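Side-chain contacts in pyocin S8 (Pseudomonas aeruginosa, PDB 6W0V), which is a bacteriocin whose nuclease domain, here bound to its immunity protein, probably kills rival bacteria by cleaving DNA as an HNH-type endonuclease: residues N16-A21 against D25-P30; Q51-V56 against L114-P119; E61-F66 against K72-G77; F81-E86 against D92-H97. The protein carries 1 engineered substitution. All coordinates share one frame; numbering follows the deposited sequence.

From the N terminus, contact 1 comes first, folding the turn 16-21 back on strand 27-28 across a gap of three residues. Contact 2 then opens in helix 45-57 and closes far along the chain on strand 114-117. Nested inside that long loop, in series, are contact 3, joining helix 60-63 and the turn 63-66 to helix 68-75, and contact 4, tying the loop 81-86 to the lead-in of strand 95-98. No two contacts cross. Strands 27-28, 114-117 and 95-98 form one antiparallel sheet shared by contacts 1, 2 and 4. Contact 3 lies on the helical side, touching contact 2 through Met-74 and contact 1 through Leu-62 and Phe-66.

Contact 1: N16-A21 against D25-P30; sequences NWLAGA and DGVPIP
The backbones of 16-21 and 25-30 come closest at Ala-21 and Gly-26, CA to CA 4.0 Å, and spread apart toward Trp-17 and Pro-30. Val-27 turns its side chain into the gap: CG1 presses on the turn, 3.3 Å from Gly-20 C, and CG2 lies obliquely against the indole of Trp-17 while meeting Leu-18 CD2 at 3.7 Å. With its CG anti to the backbone N (chi1 166°), the Trp-17 ring swings across to the second segment. There NE1 donates to Pro-28 O at 2.8 Å, with a fairly straight N-H...O angle of 160°; the acceptor lies in the ring plane and its C=O aims almost directly at the donor. One indole face carries Pro-30, whose CG stands 3.5 Å from the centroid of the five-membered ring in a CH-pi contact. Leu-18 CD2 covers the opposite face, 3.3 Å above the plane. The edge bond and two covered faces thus fix both the tilt and the rotation of the indole. Outside the pair, Val-27 bonds through its backbone to Val-116. The arrangement is a loop doubled back over an outer strand of the three-stranded antiparallel sheet in the colicin/pyocin DNase domain.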
loop_
_atom_site.group_PDB
_atom_site.type_symbol
_atom_site.label_atom_id
_atom_site.label_comp_id
_atom_site.label_asym_id
_atom_site.label_seq_id
_atom_site.Cartn_x
_atom_site.Cartn_y
_atom_site.Cartn_z
ATOM N N ASN A 16 13.120 -4.667 8.990
ATOM C CA ASN A 16 12.265 -3.929 8.032
ATOM C C ASN A 16 12.062 -4.809 6.807
ATOM O O ASN A 16 12.880 -4.781 5.869
ATOM C CB ASN A 16 12.828 -2.566 7.656
ATOM C CG ASN A 16 11.786 -1.702 6.979
ATOM O OD1 ASN A 16 10.878 -2.208 6.323
ATOM N ND2 ASN A 16 11.906 -0.397 7.142
ATOM N N TRP A 17 10.996 -5.584 6.859
ATOM C CA TRP A 17 10.743 -6.663 5.886
ATOM C C TRP A 17 10.816 -6.103 4.465
ATOM O O TRP A 17 11.534 -6.674 3.636
ATOM C CB TRP A 17 9.394 -7.286 6.203
ATOM C CG TRP A 17 8.885 -8.156 5.111
ATOM C CD1 TRP A 17 9.574 -9.092 4.395
ATOM C CD2 TRP A 17 7.538 -8.177 4.634
ATOM N NE1 TRP A 17 8.742 -9.684 3.489
ATOM C CE2 TRP A 17 7.489 -9.147 3.614
ATOM C CE3 TRP A 17 6.383 -7.462 4.965
ATOM C CZ2 TRP A 17 6.313 -9.429 2.932
ATOM C CZ3 TRP A 17 5.225 -7.739 4.279
ATOM C CH2 TRP A 17 5.194 -8.716 3.284
ATOM N N LEU A 18 10.104 -5.013 4.187
ATOM C CA LEU A 18 9.936 -4.529 2.795
ATOM C C LEU A 18 11.075 -3.592 2.397
ATOM O O LEU A 18 11.076 -3.171 1.230
ATOM C CB LEU A 18 8.582 -3.837 2.661
ATOM C CG LEU A 18 7.377 -4.755 2.800
ATOM C CD1 LEU A 18 6.119 -4.034 2.369
ATOM C CD2 LEU A 18 7.566 -6.031 1.992
ATOM N N ALA A 19 12.034 -3.320 3.282
ATOM C CA ALA A 19 13.243 -2.541 2.922
ATOM C C ALA A 19 13.838 -3.125 1.634
ATOM O O ALA A 19 14.208 -2.338 0.748
ATOM C CB ALA A 19 14.240 -2.537 4.051
ATOM N N GLY A 20 13.882 -4.456 1.524
ATOM C CA GLY A 20 14.484 -5.171 0.382
ATOM C C GLY A 20 13.548 -5.280 -0.814
ATOM O O GLY A 20 14.014 -5.739 -1.877
ATOM N N ALA A 21 12.278 -4.884 -0.667
ATOM C CA ALA A 21 11.254 -4.986 -1.735
ATOM C C ALA A 21 11.663 -4.116 -2.925
ATOM O O ALA A 21 11.216 -4.403 -4.044
ATOM C CB ALA A 21 9.890 -4.603 -1.225
ATOM N N ASP A 25 15.377 -9.083 -6.428
ATOM C CA ASP A 25 14.251 -10.048 -6.533
ATOM C C ASP A 25 13.181 -9.737 -5.483
ATOM O O ASP A 25 12.267 -10.548 -5.340
ATOM C CB ASP A 25 14.745 -11.489 -6.384
ATOM C CG ASP A 25 15.483 -11.755 -5.083
ATOM O OD1 ASP A 25 15.780 -12.938 -4.816
ATOM O OD2 ASP A 25 15.771 -10.779 -4.360
ATOM N N GLY A 26 13.270 -8.605 -4.781
ATOM C CA GLY A 26 12.292 -8.272 -3.732
ATOM C C GLY A 26 12.547 -9.117 -2.506
ATOM O O GLY A 26 13.694 -9.553 -2.313
ATOM N N VAL A 27 11.529 -9.337 -1.689
ATOM C CA VAL A 27 11.734 -10.026 -0.391
ATOM C C VAL A 27 10.804 -11.218 -0.344
ATOM O O VAL A 27 9.696 -11.176 -0.865
ATOM C CB VAL A 27 11.533 -9.090 0.810
ATOM C CG1 VAL A 27 12.605 -8.017 0.818
ATOM C CG2 VAL A 27 10.143 -8.476 0.839
ATOM N N PRO A 28 11.227 -12.288 0.345
ATOM C CA PRO A 28 10.373 -13.449 0.492
ATOM C C PRO A 28 9.216 -13.102 1.428
ATOM O O PRO A 28 9.203 -12.056 2.074
ATOM C CB PRO A 28 11.307 -14.495 1.098
ATOM C CG PRO A 28 12.281 -13.667 1.910
ATOM C CD PRO A 28 12.491 -12.411 1.091
ATOM N N ILE A 29 8.238 -13.978 1.458
ATOM C CA ILE A 29 7.083 -13.862 2.377
ATOM C C ILE A 29 7.579 -14.287 3.743
ATOM O O ILE A 29 8.200 -15.329 3.882
ATOM C CB ILE A 29 5.922 -14.738 1.889
ATOM C CG1 ILE A 29 5.569 -14.424 0.433
ATOM C CG2 ILE A 29 4.730 -14.616 2.820
ATOM C CD1 ILE A 29 5.710 -12.954 0.052
ATOM N N PRO A 30 7.359 -13.474 4.788
ATOM C CA PRO A 30 7.783 -13.848 6.126
ATOM C C PRO A 30 7.114 -15.167 6.511
ATOM O O PRO A 30 5.934 -15.349 6.243
ATOM C CB PRO A 30 7.302 -12.696 7.005
ATOM C CG PRO A 30 7.167 -11.542 6.041
ATOM C CD PRO A 30 6.702 -12.163 4.743
#

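Contact 2: Q51-V56 against L114-P119; sequences QFWVAV and LRVMTP
Val-116, on the second strand of the beta-beta-alpha finger of this HNH-type nuclease domain, faces Phe-52 and Trp-53 of helix 45-57 in the middle of the chain's core. Helix and strand stay well separated, Phe-52 CA and Val-116 CA lying 10.8 Å apart, and the two aromatic side chains span the distance. The two methyl branches of Val-116 divide the work. CG2 meets the outer end of the Phe-52 ring, 3.6 Å from CZ and 4.1 Å from CE1, at an oblique angle to the ring. CG1, which is anti to the backbone N (chi1 177°), instead reaches the rim of the indole close to its plane, 4.1 Å from Trp-53 CH2. The two rings are also packed on each other: Phe-52 CD1 sits over the centre of one Trp-53 face, 3.5 Å above it, while Trp-53 CG lies at the edge of the Phe-52 ring, so the phenyl meets the indole edge-on. This neighbour packing makes the aromatic pair a single apolar surface for the valine. Everything that touches across this contact is buried hydrocarbon or aromatic ring. Leu-114 points to the same side as Val-116, whereas Arg-115 faces away and hydrogen-bonds through NH1 to Gly-26 O. Phe-52 and Trp-53 also touch Ile-96 of strand 95-98. Farther on, Thr-118 caps helix 119-122, its OG1 bonding to Met-121 N and to Glu-86 OE2. A core helix packed on the face of the antiparallel strands 95-98 and 114-117, which lead into helix 119-122, is consistent with the His-Me finger fold.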
loop_
_atom_site.group_PDB
_atom_site.type_symbol
_atom_site.label_atom_id
_atom_site.label_comp_id
_atom_site.label_asym_id
_atom_site.label_seq_id
_atom_site.Cartn_x
_atom_site.Cartn_y
_atom_site.Cartn_z
ATOM N N GLN A 51 -5.792 -11.626 2.336
ATOM C CA GLN A 51 -5.482 -12.333 3.588
ATOM C C GLN A 51 -4.008 -12.124 3.894
ATOM O O GLN A 51 -3.645 -12.054 5.054
ATOM C CB GLN A 51 -5.849 -13.797 3.451
ATOM C CG GLN A 51 -7.346 -13.977 3.309
ATOM C CD GLN A 51 -7.730 -15.412 3.523
ATOM O OE1 GLN A 51 -7.154 -16.091 4.369
ATOM N NE2 GLN A 51 -8.682 -15.875 2.728
ATOM N N PHE A 52 -3.198 -12.035 2.853
ATOM C CA PHE A 52 -1.751 -11.781 2.968
ATOM C C PHE A 52 -1.556 -10.470 3.722
ATOM O O PHE A 52 -0.908 -10.421 4.775
ATOM C CB PHE A 52 -1.174 -11.756 1.561
ATOM C CG PHE A 52 0.286 -11.451 1.497
ATOM C CD1 PHE A 52 0.744 -10.154 1.634
ATOM C CD2 PHE A 52 1.193 -12.471 1.289
ATOM C CE1 PHE A 52 2.094 -9.887 1.546
ATOM C CE2 PHE A 52 2.542 -12.204 1.197
ATOM C CZ PHE A 52 2.988 -10.912 1.333
ATOM N N TRP A 53 -2.146 -9.420 3.192
ATOM C CA TRP A 53 -1.915 -8.088 3.786
ATOM C C TRP A 53 -2.612 -7.994 5.129
ATOM O O TRP A 53 -2.068 -7.328 5.999
ATOM C CB TRP A 53 -2.350 -6.996 2.833
ATOM C CG TRP A 53 -1.396 -6.912 1.696
ATOM C CD1 TRP A 53 -1.671 -7.136 0.386
ATOM C CD2 TRP A 53 0.014 -6.669 1.778
ATOM N NE1 TRP A 53 -0.540 -6.996 -0.359
ATOM C CE2 TRP A 53 0.511 -6.707 0.464
ATOM C CE3 TRP A 53 0.896 -6.371 2.816
ATOM C CZ2 TRP A 53 1.847 -6.459 0.166
ATOM C CZ3 TRP A 53 2.217 -6.138 2.524
ATOM C CH2 TRP A 53 2.687 -6.187 1.216
ATOM N N VAL A 54 -3.756 -8.640 5.291
ATOM C CA VAL A 54 -4.423 -8.695 6.614
ATOM C C VAL A 54 -3.467 -9.348 7.599
ATOM O O VAL A 54 -3.328 -8.865 8.709
ATOM C CB VAL A 54 -5.765 -9.428 6.545
ATOM C CG1 VAL A 54 -6.275 -9.820 7.917
ATOM C CG2 VAL A 54 -6.784 -8.593 5.801
ATOM N N ALA A 55 -2.822 -10.432 7.200
ATOM C CA ALA A 55 -1.896 -11.158 8.083
ATOM C C ALA A 55 -0.733 -10.233 8.425
ATOM O O ALA A 55 -0.312 -10.223 9.572
ATOM C CB ALA A 55 -1.443 -12.421 7.412
ATOM N N VAL A 56 -0.237 -9.491 7.438
ATOM C CA VAL A 56 0.891 -8.553 7.659
ATOM C C VAL A 56 0.423 -7.529 8.686
ATOM O O VAL A 56 1.139 -7.309 9.671
ATOM C CB VAL A 56 1.347 -7.885 6.355
ATOM C CG1 VAL A 56 2.339 -6.772 6.631
ATOM C CG2 VAL A 56 1.936 -8.892 5.390
ATOM N N LEU A 114 6.530 -16.564 -4.070
ATOM C CA LEU A 114 6.129 -15.146 -3.962
ATOM C C LEU A 114 7.292 -14.327 -3.438
ATOM O O LEU A 114 7.985 -14.758 -2.517
ATOM C CB LEU A 114 4.926 -15.006 -3.041
ATOM C CG LEU A 114 3.748 -15.898 -3.411
ATOM C CD1 LEU A 114 2.617 -15.683 -2.426
ATOM C CD2 LEU A 114 3.287 -15.645 -4.838
ATOM N N ARG A 115 7.421 -13.145 -4.007
ATOM C CA ARG A 115 8.329 -12.111 -3.490
ATOM C C ARG A 115 7.518 -10.844 -3.401
ATOM O O ARG A 115 6.739 -10.588 -4.310
ATOM C CB ARG A 115 9.489 -11.874 -4.448
ATOM C CG ARG A 115 10.308 -13.118 -4.704
ATOM C CD ARG A 115 10.876 -13.615 -3.417
ATOM N NE ARG A 115 12.023 -12.853 -2.965
ATOM C CZ ARG A 115 13.010 -13.407 -2.274
ATOM N NH1 ARG A 115 14.029 -12.683 -1.849
ATOM N NH2 ARG A 115 12.974 -14.699 -2.010
ATOM N N VAL A 116 7.728 -10.062 -2.367
ATOM C CA VAL A 116 7.118 -8.716 -2.367
ATOM C C VAL A 116 8.134 -7.765 -2.984
ATOM O O VAL A 116 9.321 -7.838 -2.660
ATOM C CB VAL A 116 6.636 -8.315 -0.978
ATOM C CG1 VAL A 116 6.084 -6.900 -1.001
ATOM C CG2 VAL A 116 5.594 -9.301 -0.500
ATOM N N MET A 117 7.648 -6.961 -3.913
ATOM C CA MET A 117 8.486 -6.049 -4.703
ATOM C C MET A 117 7.779 -4.712 -4.751
ATOM O O MET A 117 6.554 -4.678 -4.734
ATOM C CB MET A 117 8.634 -6.558 -6.132
ATOM C CG MET A 117 9.271 -7.902 -6.200
ATOM S SD MET A 117 9.511 -8.281 -7.912
ATOM C CE MET A 117 10.807 -9.508 -7.785
ATOM N N THR A 118 8.544 -3.650 -4.858
ATOM C CA THR A 118 7.962 -2.365 -5.263
ATOM C C THR A 118 7.624 -2.471 -6.737
ATOM O O THR A 118 8.217 -3.272 -7.456
ATOM C CB THR A 118 8.947 -1.239 -5.000
ATOM O OG1 THR A 118 10.075 -1.513 -5.832
ATOM C CG2 THR A 118 9.317 -1.158 -3.537
ATOM N N PRO A 119 6.664 -1.671 -7.224
ATOM C CA PRO A 119 6.366 -1.625 -8.651
ATOM C C PRO A 119 7.628 -1.389 -9.479
ATOM O O PRO A 119 7.763 -1.988 -10.517
ATOM C CB PRO A 119 5.409 -0.440 -8.740
ATOM C CG PRO A 119 4.672 -0.502 -7.429
ATOM C CD PRO A 119 5.740 -0.860 -6.423
#

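Contact 3: E61-F66 against K72-G77; sequences ELVKYF and KGMRDG
One face of the Phe-66 ring is covered by Met-74, and Val-63 C lies at its edge, in plane. The sulfur SD of Met-74 stands over the middle of the ring, 4.0 Å from the centroid of Phe-66 and only 10° off the normal, a Met-aromatic contact. Its methyl CE lies over the same face, 3.9 Å from Phe-66 CD1, and adds a CH-pi contact. The bend at the end of the methionine chain (chi3 -32°) lays SD and CE together along the ring instead of letting the methyl stand off it. CE also lies 3.8 Å from Val-63 CG2, at the first residue of the turn, so one methyl joins the valine branch to the phenyl face. Val-63 and Phe-66 are brought together by a type I beta turn, closed by Phe-66 N donating to Val-63 O at 2.8 Å. On the second segment, the backbone leaves helix 68-75 through a Schellman motif at Gly-77, whose N bonds back to Met-74 O. Asp-76 in this same end turn hydrogen-bonds to Ser-23 and Phe-24 of the immunity protein chain. Met-74 therefore packs among three helical pieces: it reaches from helix 68-75 to helix 60-63 and the turn 63-66 that leads out of it, and packs on Trp-53, Val-56 and Ala-57 of helix 45-57, while Phe-66 also touches Leu-18 of the loop before strand 27-28.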
loop_
_atom_site.group_PDB
_atom_site.type_symbol
_atom_site.label_atom_id
_atom_site.label_comp_id
_atom_site.label_asym_id
_atom_site.label_seq_id
_atom_site.Cartn_x
_atom_site.Cartn_y
_atom_site.Cartn_z
ATOM N N GLU A 61 5.213 -7.051 14.475
ATOM C CA GLU A 61 6.639 -6.849 14.112
ATOM C C GLU A 61 6.781 -6.526 12.623
ATOM O O GLU A 61 7.834 -5.997 12.236
ATOM C CB GLU A 61 7.459 -8.075 14.514
ATOM C CG GLU A 61 7.639 -8.175 16.017
ATOM C CD GLU A 61 8.071 -6.870 16.663
ATOM O OE1 GLU A 61 7.473 -6.486 17.688
ATOM O OE2 GLU A 61 8.989 -6.226 16.119
ATOM N N LEU A 62 5.777 -6.821 11.802
ATOM C CA LEU A 62 5.809 -6.395 10.384
ATOM C C LEU A 62 5.051 -5.083 10.234
ATOM O O LEU A 62 5.543 -4.204 9.518
ATOM C CB LEU A 62 5.181 -7.474 9.508
ATOM C CG LEU A 62 5.951 -8.786 9.477
ATOM C CD1 LEU A 62 5.156 -9.833 8.720
ATOM C CD2 LEU A 62 7.317 -8.599 8.845
ATOM N N VAL A 63 3.883 -4.973 10.859
ATOM C CA VAL A 63 2.976 -3.826 10.588
ATOM C C VAL A 63 3.627 -2.557 11.142
ATOM O O VAL A 63 3.336 -1.483 10.610
ATOM C CB VAL A 63 1.554 -4.036 11.138
ATOM C CG1 VAL A 63 1.473 -3.856 12.645
ATOM C CG2 VAL A 63 0.575 -3.110 10.436
ATOM N N LYS A 64 4.501 -2.684 12.140
ATOM C CA LYS A 64 5.150 -1.503 12.764
ATOM C C LYS A 64 5.947 -0.731 11.705
ATOM O O LYS A 64 6.206 0.447 11.931
ATOM C CB LYS A 64 6.028 -1.913 13.945
ATOM C CG LYS A 64 7.328 -2.611 13.586
ATOM C CD LYS A 64 8.125 -2.991 14.807
ATOM C CE LYS A 64 9.428 -3.679 14.470
ATOM N NZ LYS A 64 10.127 -4.131 15.693
ATOM N N TYR A 65 6.302 -1.356 10.580
ATOM C CA TYR A 65 7.098 -0.714 9.503
ATOM C C TYR A 65 6.182 -0.006 8.511
ATOM O O TYR A 65 6.679 0.480 7.489
ATOM C CB TYR A 65 7.979 -1.746 8.804
ATOM C CG TYR A 65 9.105 -2.203 9.683
ATOM C CD1 TYR A 65 10.222 -1.406 9.863
ATOM C CD2 TYR A 65 9.029 -3.391 10.389
ATOM C CE1 TYR A 65 11.260 -1.800 10.686
ATOM C CE2 TYR A 65 10.058 -3.800 11.218
ATOM C CZ TYR A 65 11.175 -3.000 11.369
ATOM O OH TYR A 65 12.190 -3.396 12.186
ATOM N N PHE A 66 4.884 0.020 8.803
ATOM C CA PHE A 66 3.862 0.692 7.976
ATOM C C PHE A 66 3.220 1.766 8.823
ATOM O O PHE A 66 3.016 1.572 10.045
ATOM C CB PHE A 66 2.785 -0.273 7.488
ATOM C CG PHE A 66 3.342 -1.383 6.648
ATOM C CD1 PHE A 66 3.867 -2.505 7.261
ATOM C CD2 PHE A 66 3.391 -1.280 5.271
ATOM C CE1 PHE A 66 4.397 -3.535 6.501
ATOM C CE2 PHE A 66 3.913 -2.318 4.512
ATOM C CZ PHE A 66 4.425 -3.431 5.135
ATOM N N LYS A 72 -3.955 0.586 7.944
ATOM C CA LYS A 72 -5.426 0.576 7.883
ATOM C C LYS A 72 -5.848 -0.180 6.631
ATOM O O LYS A 72 -6.701 -1.062 6.726
ATOM C CB LYS A 72 -5.987 1.991 7.811
ATOM C CG LYS A 72 -7.500 2.043 7.691
ATOM C CD LYS A 72 -8.197 1.584 8.934
ATOM C CE LYS A 72 -9.702 1.610 8.800
ATOM N NZ LYS A 72 -10.367 1.187 10.055
ATOM N N GLY A 73 -5.249 0.170 5.503
ATOM C CA GLY A 73 -5.576 -0.496 4.232
ATOM C C GLY A 73 -5.282 -1.968 4.340
ATOM O O GLY A 73 -6.107 -2.771 3.892
ATOM N N MET A 74 -4.141 -2.304 4.921
ATOM C CA MET A 74 -3.735 -3.721 5.037
ATOM C C MET A 74 -4.737 -4.476 5.897
ATOM O O MET A 74 -5.020 -5.613 5.590
ATOM C CB MET A 74 -2.336 -3.836 5.619
ATOM C CG MET A 74 -1.301 -3.436 4.630
ATOM S SD MET A 74 0.339 -4.107 5.009
ATOM C CE MET A 74 0.318 -4.158 6.801
ATOM N N ARG A 75 -5.306 -3.866 6.922
ATOM C CA ARG A 75 -6.318 -4.548 7.757
ATOM C C ARG A 75 -7.561 -4.836 6.914
ATOM O O ARG A 75 -8.304 -5.756 7.272
ATOM C CB ARG A 75 -6.640 -3.715 8.991
ATOM C CG ARG A 75 -5.520 -3.758 10.013
ATOM C CD ARG A 75 -5.956 -3.166 11.333
ATOM N NE ARG A 75 -6.260 -1.742 11.257
ATOM C CZ ARG A 75 -5.356 -0.768 11.310
ATOM N NH1 ARG A 75 -5.756 0.490 11.265
ATOM N NH2 ARG A 75 -4.068 -1.042 11.408
ATOM N N ASP A 76 -7.745 -4.095 5.825
ATOM C CA ASP A 76 -8.848 -4.296 4.854
ATOM C C ASP A 76 -8.381 -5.220 3.738
ATOM O O ASP A 76 -9.168 -5.440 2.811
ATOM C CB ASP A 76 -9.297 -2.981 4.223
ATOM C CG ASP A 76 -9.996 -2.046 5.177
ATOM O OD1 ASP A 76 -10.493 -2.532 6.209
ATOM O OD2 ASP A 76 -10.017 -0.838 4.873
ATOM N N GLY A 77 -7.144 -5.696 3.820
ATOM C CA GLY A 77 -6.560 -6.595 2.811
ATOM C C GLY A 77 -6.036 -5.827 1.622
ATOM O O GLY A 77 -5.755 -6.433 0.603
#

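Contact 4: F81-E86 against D92-H97; sequences FTPKAE and DKYAIH. Engineered in segment 92-97: Ala-95 (natural residue Glu).
Thr-82 sets its methyl CG2 squarely on the Tyr-94 ring, 3.5 Å from the centroid and just 3° off the normal, in a CH-pi contact; Pro-83 CD meets the phenol oxygen, obliquely to the ring. Beside it, the Phe-81 ring has Lys-93 over one face: CE is 3.8 Å from the centroid, and the ammonium NZ, 4.3 Å away, makes an off-centre cation-pi contact. Bends at chi2 and chi4 (-58° and -57°) curl the lysine over the phenyl. Asp-92 approaches the same ring obliquely, OD2 3.2 Å from Phe-81 CE2, and its OD1 takes a salt bridge from Lys-93 NZ at 2.7 Å, the ammonium coming to the syn side of that oxygen, somewhat out of the carboxylate plane. What positions these groups is largely backbone. Thr-82 N donates to Asp-92 O at 2.8 Å, and Phe-81 bridges with Lys-93, their CA atoms 4.1 Å apart. Thr-82 OG1 bonds to Pro-83 O at 2.8 Å from above the carbonyl plane, while Glu-86 N comes to that oxygen from the opposite face. Farther out stands the immunity protein chain: its Asp-31 is a second salt-bridge partner of Lys-93, its Phe-51 stacks on Phe-81, and its Tyr-52 bonds to Phe-81 O. In the strand that follows, Ala-95 is engineered from a glutamate, probably the one of the H-N-H motif needed for DNase activity, and lies by His-122. The bridged loop thus joins an immunity-protein binding surface to the first strand of the beta-beta-alpha nuclease finger.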
loop_
_atom_site.group_PDB
_atom_site.type_symbol
_atom_site.label_atom_id
_atom_site.label_comp_id
_atom_site.label_asym_id
_atom_site.label_seq_id
_atom_site.Cartn_x
_atom_site.Cartn_y
_atom_site.Cartn_z
ATOM N N PHE A 81 0.671 1.048 -0.195
ATOM C CA PHE A 81 1.411 1.886 -1.142
ATOM C C PHE A 81 2.880 1.810 -0.799
ATOM O O PHE A 81 3.243 1.795 0.391
ATOM C CB PHE A 81 0.949 3.326 -1.013
ATOM C CG PHE A 81 -0.370 3.569 -1.674
ATOM C CD1 PHE A 81 -1.548 3.214 -1.050
ATOM C CD2 PHE A 81 -0.422 4.111 -2.945
ATOM C CE1 PHE A 81 -2.763 3.427 -1.677
ATOM C CE2 PHE A 81 -1.639 4.319 -3.569
ATOM C CZ PHE A 81 -2.805 3.969 -2.936
ATOM N N THR A 82 3.698 1.808 -1.832
ATOM C CA THR A 82 5.150 1.961 -1.676
ATOM C C THR A 82 5.418 3.443 -1.566
ATOM O O THR A 82 4.580 4.263 -1.950
ATOM C CB THR A 82 5.931 1.387 -2.854
ATOM O OG1 THR A 82 5.752 2.217 -3.993
ATOM C CG2 THR A 82 5.481 -0.007 -3.204
ATOM N N PRO A 83 6.619 3.813 -1.103
ATOM C CA PRO A 83 7.056 5.189 -1.256
ATOM C C PRO A 83 6.936 5.531 -2.739
ATOM O O PRO A 83 7.099 4.680 -3.601
ATOM C CB PRO A 83 8.501 5.189 -0.766
ATOM C CG PRO A 83 8.553 4.002 0.164
ATOM C CD PRO A 83 7.624 2.969 -0.445
ATOM N N LYS A 84 6.654 6.791 -3.007
ATOM C CA LYS A 84 6.481 7.291 -4.380
ATOM C C LYS A 84 7.679 6.885 -5.238
ATOM O O LYS A 84 7.462 6.513 -6.392
ATOM C CB LYS A 84 6.336 8.805 -4.346
ATOM C CG LYS A 84 6.231 9.420 -5.722
ATOM C CD LYS A 84 5.953 10.874 -5.686
ATOM C CE LYS A 84 6.017 11.460 -7.071
ATOM N NZ LYS A 84 5.266 12.728 -7.119
ATOM N N ALA A 85 8.890 6.943 -4.686
ATOM C CA ALA A 85 10.156 6.701 -5.413
ATOM C C ALA A 85 10.144 5.278 -5.972
ATOM O O ALA A 85 10.871 5.013 -6.940
ATOM C CB ALA A 85 11.333 6.909 -4.495
ATOM N N GLU A 86 9.339 4.403 -5.371
ATOM C CA GLU A 86 9.326 2.959 -5.696
ATOM C C GLU A 86 8.100 2.638 -6.544
ATOM O O GLU A 86 7.945 1.490 -6.940
ATOM C CB GLU A 86 9.369 2.165 -4.397
ATOM C CG GLU A 86 10.755 2.107 -3.798
ATOM C CD GLU A 86 11.822 1.672 -4.787
ATOM O OE1 GLU A 86 12.857 2.350 -4.837
ATOM O OE2 GLU A 86 11.608 0.653 -5.513
ATOM N N ASP A 92 1.525 1.454 -7.753
ATOM C CA ASP A 92 1.987 2.224 -6.576
ATOM C C ASP A 92 1.906 1.391 -5.303
ATOM O O ASP A 92 2.233 1.914 -4.235
ATOM C CB ASP A 92 1.145 3.487 -6.428
ATOM C CG ASP A 92 -0.347 3.230 -6.502
ATOM O OD1 ASP A 92 -0.747 2.067 -6.339
ATOM O OD2 ASP A 92 -1.088 4.195 -6.736
ATOM N N LYS A 93 1.507 0.128 -5.415
ATOM C CA LYS A 93 1.343 -0.772 -4.260
ATOM C C LYS A 93 2.502 -1.748 -4.243
ATOM O O LYS A 93 3.003 -2.104 -5.325
ATOM C CB LYS A 93 0.099 -1.646 -4.373
ATOM C CG LYS A 93 -1.170 -0.939 -4.772
ATOM C CD LYS A 93 -1.496 0.148 -3.801
ATOM C CE LYS A 93 -2.900 0.658 -4.016
ATOM N NZ LYS A 93 -3.093 1.138 -5.404
ATOM N N TYR A 94 2.858 -2.217 -3.066
ATOM C CA TYR A 94 3.725 -3.402 -2.949
ATOM C C TYR A 94 3.081 -4.521 -3.745
ATOM O O TYR A 94 1.891 -4.778 -3.586
ATOM C CB TYR A 94 3.942 -3.767 -1.494
ATOM C CG TYR A 94 4.962 -2.865 -0.879
ATOM C CD1 TYR A 94 6.299 -3.005 -1.196
ATOM C CD2 TYR A 94 4.578 -1.816 -0.066
ATOM C CE1 TYR A 94 7.252 -2.166 -0.659
ATOM C CE2 TYR A 94 5.518 -0.973 0.485
ATOM C CZ TYR A 94 6.855 -1.146 0.185
ATOM O OH TYR A 94 7.793 -0.324 0.713
ATOM N N ALA A 95 3.868 -5.085 -4.643
ATOM C CA ALA A 95 3.424 -6.156 -5.545
ATOM C C ALA A 95 3.833 -7.475 -4.911
ATOM O O ALA A 95 4.925 -7.566 -4.355
ATOM C CB ALA A 95 4.028 -5.970 -6.901
ATOM N N ILE A 96 2.930 -8.436 -4.933
ATOM C CA ILE A 96 3.301 -9.834 -4.625
ATOM C C ILE A 96 3.622 -10.474 -5.965
ATOM O O ILE A 96 2.704 -10.610 -6.771
ATOM C CB ILE A 96 2.172 -10.541 -3.879
ATOM C CG1 ILE A 96 1.801 -9.799 -2.596
ATOM C CG2 ILE A 96 2.562 -11.981 -3.622
ATOM C CD1 ILE A 96 0.517 -10.267 -1.981
ATOM N N HIS A 97 4.897 -10.747 -6.195
ATOM C CA HIS A 97 5.422 -11.220 -7.491
ATOM C C HIS A 97 5.514 -12.735 -7.442
ATOM O O HIS A 97 5.990 -13.270 -6.438
ATOM C CB HIS A 97 6.784 -10.601 -7.774
ATOM C CG HIS A 97 7.409 -11.156 -8.998
ATOM N ND1 HIS A 97 6.842 -10.982 -10.245
ATOM C CD2 HIS A 97 8.531 -11.883 -9.173
ATOM C CE1 HIS A 97 7.603 -11.570 -11.143
ATOM N NE2 HIS A 97 8.639 -12.133 -10.510
#